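Local atomic coordinates of putative NADPH-dependent oxidoreductase (Desulfitobacterium hafniense DCB-2, PDB entry 3DB2), a protein that probably catalyses an NADPH-dependent oxidation or reduction, as a member of the GFO/IDH/MocA family with a Rossmann-fold nucleotide-binding domain. Residues F154-L160 and T233-G239; V200-G204 and A336-V341. One frame throughout, in Å; residues are numbered along the deposited sequence.

Interaction 1. Residues F154-L160 and T233-G239; sequences FSNERGL and TNWACPG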
loop_
_atom_site.group_PDB
_atom_site.type_symbol
_atom_site.label_atom_id
_atom_site.label_comp_id
_atom_site.label_asym_id
_atom_site.label_seq_id
_atom_site.Cartn_x
_atom_site.Cartn_y
_atom_site.Cartn_z
ATOM N N PHE C 154 0.321 -8.973 -3.146
ATOM C CA PHE C 154 0.639 -10.263 -3.779
ATOM C C PHE C 154 0.257 -10.047 -5.269
ATOM O O PHE C 154 -0.879 -9.809 -5.619
ATOM C CB PHE C 154 -0.025 -11.434 -3.133
ATOM C CG PHE C 154 0.544 -12.817 -3.491
ATOM C CD1 PHE C 154 1.487 -12.993 -4.471
ATOM C CD2 PHE C 154 0.073 -13.931 -2.795
ATOM C CE1 PHE C 154 2.018 -14.238 -4.813
ATOM C CE2 PHE C 154 0.576 -15.180 -3.113
ATOM C CZ PHE C 154 1.518 -15.328 -4.118
ATOM N N SER C 155 1.283 -10.105 -6.107
ATOM C CA SER C 155 1.116 -9.885 -7.530
ATOM C C SER C 155 2.017 -10.801 -8.364
ATOM O O SER C 155 3.060 -11.303 -7.924
ATOM C CB SER C 155 1.445 -8.450 -7.925
ATOM O OG SER C 155 2.844 -8.220 -7.865
ATOM N N ASN C 156 1.595 -10.978 -9.601
ATOM C CA ASN C 156 2.377 -11.657 -10.639
ATOM C C ASN C 156 1.750 -11.303 -11.985
ATOM O O ASN C 156 0.766 -10.561 -12.083
ATOM C CB ASN C 156 2.474 -13.137 -10.345
ATOM C CG ASN C 156 1.184 -13.899 -10.522
ATOM O OD1 ASN C 156 0.285 -13.576 -11.285
ATOM N ND2 ASN C 156 1.150 -14.970 -9.746
ATOM N N GLU C 157 2.345 -11.807 -13.059
ATOM C CA GLU C 157 1.966 -11.339 -14.391
ATOM C C GLU C 157 0.958 -12.266 -15.035
ATOM O O GLU C 157 0.766 -12.221 -16.263
ATOM C CB GLU C 157 3.288 -11.239 -15.161
ATOM C CG GLU C 157 3.776 -12.616 -15.527
ATOM C CD GLU C 157 4.713 -13.298 -14.553
ATOM O OE1 GLU C 157 4.715 -12.997 -13.340
ATOM O OE2 GLU C 157 5.471 -14.176 -15.044
ATOM N N ARG C 158 0.270 -13.084 -14.240
ATOM C CA ARG C 158 -0.651 -14.070 -14.818
ATOM C C ARG C 158 -1.670 -13.516 -15.807
ATOM O O ARG C 158 -1.981 -14.135 -16.849
ATOM C CB ARG C 158 -1.406 -14.784 -13.684
ATOM C CG ARG C 158 -2.544 -15.640 -14.218
ATOM C CD ARG C 158 -2.089 -17.081 -14.324
ATOM N NE ARG C 158 -1.552 -17.600 -13.080
ATOM C CZ ARG C 158 -0.746 -18.648 -12.976
ATOM N NH1 ARG C 158 -0.355 -19.333 -14.043
ATOM N NH2 ARG C 158 -0.321 -19.026 -11.786
ATOM N N GLY C 159 -2.224 -12.341 -15.504
ATOM C CA GLY C 159 -3.302 -11.778 -16.303
ATOM C C GLY C 159 -2.902 -11.395 -17.720
ATOM O O GLY C 159 -3.726 -11.358 -18.635
ATOM N N LEU C 160 -1.633 -11.106 -17.902
ATOM C CA LEU C 160 -1.054 -10.561 -19.114
ATOM C C LEU C 160 -1.087 -11.633 -20.223
ATOM O O LEU C 160 -1.141 -11.250 -21.387
ATOM C CB LEU C 160 0.372 -10.094 -18.871
ATOM C CG LEU C 160 0.598 -8.950 -17.878
ATOM C CD1 LEU C 160 2.057 -8.511 -17.884
ATOM C CD2 LEU C 160 -0.336 -7.790 -18.193
ATOM N N THR C 233 -3.617 -6.617 -4.960
ATOM C CA THR C 233 -3.547 -7.901 -5.679
ATOM C C THR C 233 -3.550 -7.561 -7.166
ATOM O O THR C 233 -4.388 -6.781 -7.622
ATOM C CB THR C 233 -4.685 -8.867 -5.338
ATOM O OG1 THR C 233 -5.947 -8.196 -5.377
ATOM C CG2 THR C 233 -4.493 -9.425 -3.933
ATOM N N ASN C 234 -2.603 -8.061 -7.937
ATOM C CA ASN C 234 -2.384 -7.545 -9.277
ATOM C C ASN C 234 -1.923 -8.686 -10.171
ATOM O O ASN C 234 -1.026 -9.415 -9.728
ATOM C CB ASN C 234 -1.360 -6.414 -9.087
ATOM C CG ASN C 234 -1.200 -5.559 -10.323
ATOM O OD1 ASN C 234 -1.123 -6.169 -11.383
ATOM N ND2 ASN C 234 -1.145 -4.232 -10.154
ATOM N N TRP C 235 -2.526 -8.831 -11.338
ATOM C CA TRP C 235 -2.155 -9.920 -12.258
ATOM C C TRP C 235 -1.478 -9.363 -13.497
ATOM O O TRP C 235 -1.443 -10.005 -14.535
ATOM C CB TRP C 235 -3.384 -10.775 -12.616
ATOM C CG TRP C 235 -3.502 -12.079 -11.884
ATOM C CD1 TRP C 235 -2.567 -12.720 -11.111
ATOM C CD2 TRP C 235 -4.659 -12.940 -11.854
ATOM N NE1 TRP C 235 -3.054 -13.875 -10.617
ATOM C CE2 TRP C 235 -4.345 -14.055 -11.053
ATOM C CE3 TRP C 235 -5.941 -12.909 -12.413
ATOM C CZ2 TRP C 235 -5.216 -15.109 -10.787
ATOM C CZ3 TRP C 235 -6.799 -13.957 -12.142
ATOM C CH2 TRP C 235 -6.460 -15.049 -11.343
ATOM N N ALA C 236 -0.976 -8.136 -13.385
ATOM C CA ALA C 236 -0.489 -7.359 -14.521
ATOM C C ALA C 236 0.918 -6.830 -14.343
ATOM O O ALA C 236 1.241 -5.819 -14.984
ATOM C CB ALA C 236 -1.476 -6.201 -14.728
ATOM N N CYS C 237 1.714 -7.476 -13.472
ATOM C CA CYS C 237 3.084 -7.040 -13.253
ATOM C C CYS C 237 4.005 -8.129 -12.732
ATOM O O CYS C 237 3.599 -9.192 -12.286
ATOM C CB CYS C 237 3.075 -5.835 -12.276
ATOM S SG CYS C 237 2.400 -6.290 -10.647
ATOM N N PRO C 238 5.318 -7.921 -12.784
ATOM C CA PRO C 238 6.223 -8.912 -12.199
ATOM C C PRO C 238 5.922 -9.227 -10.735
ATOM O O PRO C 238 5.358 -8.390 -10.016
ATOM C CB PRO C 238 7.584 -8.256 -12.319
ATOM C CG PRO C 238 7.439 -7.403 -13.545
ATOM C CD PRO C 238 6.048 -6.807 -13.422
ATOM N N GLY C 239 6.282 -10.444 -10.321
ATOM C CA GLY C 239 5.917 -10.975 -9.027
ATOM C C GLY C 239 6.435 -10.172 -7.840
ATOM O O GLY C 239 7.608 -9.792 -7.755
HETATM O O HOH W 1 -1.565 -16.812 -10.005
HETATM O O HOH W 2 6.929 -12.575 -11.801
#

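Interaction 2. Residues V200-G204 and A336-V341; sequences VFNFG and AAVKSV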
loop_
_atom_site.group_PDB
_atom_site.type_symbol
_atom_site.label_atom_id
_atom_site.label_comp_id
_atom_site.label_asym_id
_atom_site.label_seq_id
_atom_site.Cartn_x
_atom_site.Cartn_y
_atom_site.Cartn_z
ATOM N N VAL C 200 -14.578 -3.865 4.612
ATOM C CA VAL C 200 -13.805 -3.883 3.401
ATOM C C VAL C 200 -14.229 -2.795 2.420
ATOM O O VAL C 200 -15.442 -2.606 2.304
ATOM C CB VAL C 200 -13.994 -5.247 2.676
ATOM C CG1 VAL C 200 -13.113 -5.357 1.441
ATOM C CG2 VAL C 200 -13.718 -6.402 3.625
ATOM N N PHE C 201 -13.280 -2.180 1.721
ATOM C CA PHE C 201 -13.590 -1.365 0.548
ATOM C C PHE C 201 -12.614 -1.809 -0.559
ATOM O O PHE C 201 -11.421 -1.984 -0.329
ATOM C CB PHE C 201 -13.568 0.147 0.786
ATOM C CG PHE C 201 -13.948 0.897 -0.481
ATOM C CD1 PHE C 201 -15.295 1.166 -0.713
ATOM C CD2 PHE C 201 -13.043 1.311 -1.444
ATOM C CE1 PHE C 201 -15.699 1.808 -1.876
ATOM C CE2 PHE C 201 -13.439 1.966 -2.594
ATOM C CZ PHE C 201 -14.778 2.216 -2.808
ATOM N N ASN C 202 -13.118 -1.933 -1.785
ATOM C CA ASN C 202 -12.200 -2.272 -2.878
ATOM C C ASN C 202 -12.464 -1.448 -4.135
ATOM O O ASN C 202 -13.620 -1.231 -4.488
ATOM C CB ASN C 202 -12.319 -3.757 -3.234
ATOM C CG ASN C 202 -11.314 -4.284 -4.208
ATOM O OD1 ASN C 202 -10.110 -4.341 -3.974
ATOM N ND2 ASN C 202 -11.733 -4.746 -5.375
ATOM N N PHE C 203 -11.401 -1.040 -4.814
ATOM C CA PHE C 203 -11.434 -0.602 -6.204
ATOM C C PHE C 203 -10.766 -1.704 -7.039
ATOM O O PHE C 203 -9.658 -2.160 -6.699
ATOM C CB PHE C 203 -10.757 0.709 -6.445
ATOM C CG PHE C 203 -11.452 1.993 -5.996
ATOM C CD1 PHE C 203 -12.782 2.215 -6.247
ATOM C CD2 PHE C 203 -10.707 2.977 -5.335
ATOM C CE1 PHE C 203 -13.436 3.382 -5.902
ATOM C CE2 PHE C 203 -11.355 4.146 -4.960
ATOM C CZ PHE C 203 -12.698 4.350 -5.218
ATOM N N GLY C 204 -11.392 -2.142 -8.126
ATOM C CA GLY C 204 -10.670 -3.132 -8.939
ATOM C C GLY C 204 -11.335 -3.333 -10.299
ATOM O O GLY C 204 -12.535 -3.091 -10.435
ATOM N N ALA C 336 -16.707 -9.797 0.294
ATOM C CA ALA C 336 -17.093 -8.416 0.661
ATOM C C ALA C 336 -16.454 -7.435 -0.296
ATOM O O ALA C 336 -17.075 -6.417 -0.659
ATOM C CB ALA C 336 -16.702 -8.174 2.100
ATOM N N ALA C 337 -15.205 -7.737 -0.681
ATOM C CA ALA C 337 -14.469 -6.907 -1.637
ATOM C C ALA C 337 -15.101 -6.905 -3.014
ATOM O O ALA C 337 -15.204 -5.864 -3.660
ATOM C CB ALA C 337 -13.014 -7.359 -1.729
ATOM N N VAL C 338 -15.542 -8.057 -3.506
ATOM C CA VAL C 338 -16.305 -8.060 -4.772
ATOM C C VAL C 338 -17.625 -7.317 -4.659
ATOM O O VAL C 338 -18.015 -6.554 -5.563
ATOM C CB VAL C 338 -16.490 -9.517 -5.219
ATOM C CG1 VAL C 338 -17.318 -9.632 -6.487
ATOM C CG2 VAL C 338 -15.107 -10.133 -5.437
ATOM N N LYS C 339 -18.319 -7.479 -3.533
ATOM C CA LYS C 339 -19.579 -6.804 -3.278
ATOM C C LYS C 339 -19.308 -5.285 -3.275
ATOM O O LYS C 339 -20.148 -4.537 -3.784
ATOM C CB LYS C 339 -20.227 -7.165 -1.958
ATOM C CG LYS C 339 -21.635 -6.612 -1.828
ATOM C CD LYS C 339 -22.349 -7.041 -0.558
ATOM C CE LYS C 339 -22.857 -8.468 -0.599
ATOM N NZ LYS C 339 -23.854 -8.713 -1.676
ATOM N N SER C 340 -18.143 -4.936 -2.729
ATOM C CA SER C 340 -17.796 -3.509 -2.579
ATOM C C SER C 340 -17.638 -2.865 -3.948
ATOM O O SER C 340 -17.980 -1.701 -4.188
ATOM C CB SER C 340 -16.532 -3.335 -1.721
ATOM O OG SER C 340 -16.020 -2.025 -1.734
ATOM N N VAL C 341 -17.101 -3.626 -4.900
ATOM C CA VAL C 341 -16.906 -3.151 -6.254
ATOM C C VAL C 341 -18.244 -3.006 -6.969
ATOM O O VAL C 341 -18.446 -1.952 -7.581
ATOM C CB VAL C 341 -16.016 -4.069 -7.115
ATOM C CG1 VAL C 341 -16.002 -3.678 -8.586
ATOM C CG2 VAL C 341 -14.615 -3.973 -6.584
HETATM O O HOH W 3 -15.889 0.189 -5.304
#

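Interaction 1. Residues F154-L160 and T233-G239
The W235 indole is held by two residues of the turn after strand 147-155. R158 sits over one face: its CB lies 3.6 Å from the centroid of the five-membered ring, 18° off the normal, a CH-pi contact. CG of R158 extends anti to the backbone N (chi1 170°) and follows the same face toward the rim. The guanidinium stands almost perpendicular to the indole. N156 lies beside the ring and points the same way, its amide only 7° from the ring plane. Its OD1 is 3.0 Å from CD1 of W235, but this oxygen accepts its hydrogen bond from R158 N, which closes an Asx turn. Water 1 joins N156 ND2 and R158 NH2, and takes a weak bond from W235 NE1.

Before the turns, F154-S155 and T233-N234 pair as parallel strands. N156 N bonds to N234 O at 3.1 Å, while N234 N reaches F154 O weakly. A second Asx turn, from A236 N to N234 OD1, shapes the chain after the strand. E157 OE1 and G239 N share water 2, each 2.7 Å from it. L160 CD2 packs on A236 CB at 4.0 Å. N234 ND2 also bonds to S148 of the second subunit, and P238 O to N251 of that subunit.

Two neighbouring parallel strands thus end together, each followed by an Asx turn, at the C-terminal ends of two central strands of the mixed sheet typical of the C-terminal domain in the GFO/IDH/MocA family.

Interaction 2. Residues V200-G204 and A336-V341
V200 makes the apolar part of the contact. In one of its two conformers the methyls divide between neighbouring helix residues: CG2 meets CB of A336, and CG1 meets CB of A337, both at 3.8 Å. The small alanines let the helix axis come within 6.6 Å of the strand axis, at 61° to it. Further along, CG2 of V341 comes close to ND2 of N202, at 3.2 Å, where the two side chains cross. CB of N202 rests near A337 O.

One direct hydrogen bond joins the segments. N202 N donates to S340 OG at 2.9 Å, with an N-H...O angle of 158°. S340 OG lies anti to its own backbone N (chi1 170°), which carries it out to the strand. There it also sits 3.4 Å from CD1 of F201, at a slant to the ring. S340 OG has a second hydrogen-bond partner in R345 O. The amide of N202 turns to the next strand, with OD1 bonded to T219 and ND2 to N217.

One water adds a bridge. Water 3 donates to N202 O and to S340 O, 2.8 Å and 3.0 Å away.

S340 therefore meets the strand twice, through its hydroxyl and, by way of water, through its carbonyl. The chemistry is consistent with a set register: V200 packs on the two alanines, while the polar groups of N202 and S340 probably set where the helix lies along the strand.

In the fold
Both interactions belong to the same mixed sheet and are largely buried. Their centres lie 19 Å apart and they do not touch. Interaction 1 joins the ends of adjacent parallel strands, 147-155 and 228-234, and the turns that follow them. Interaction 2 lays helix 324-343 against strand 197-205, which is separated from strand 228-234 by strand 216-223. N217 of that intervening strand links the two, bonding to T233 and to N202. Interaction 1 is richer in backbone and water-mediated bonds around an aromatic ring, and is partly exposed at N156 and exposed at R158. Interaction 2 relies on valine and alanine packing, one backbone-to-hydroxyl bond and one water bridge. Both reach the second subunit.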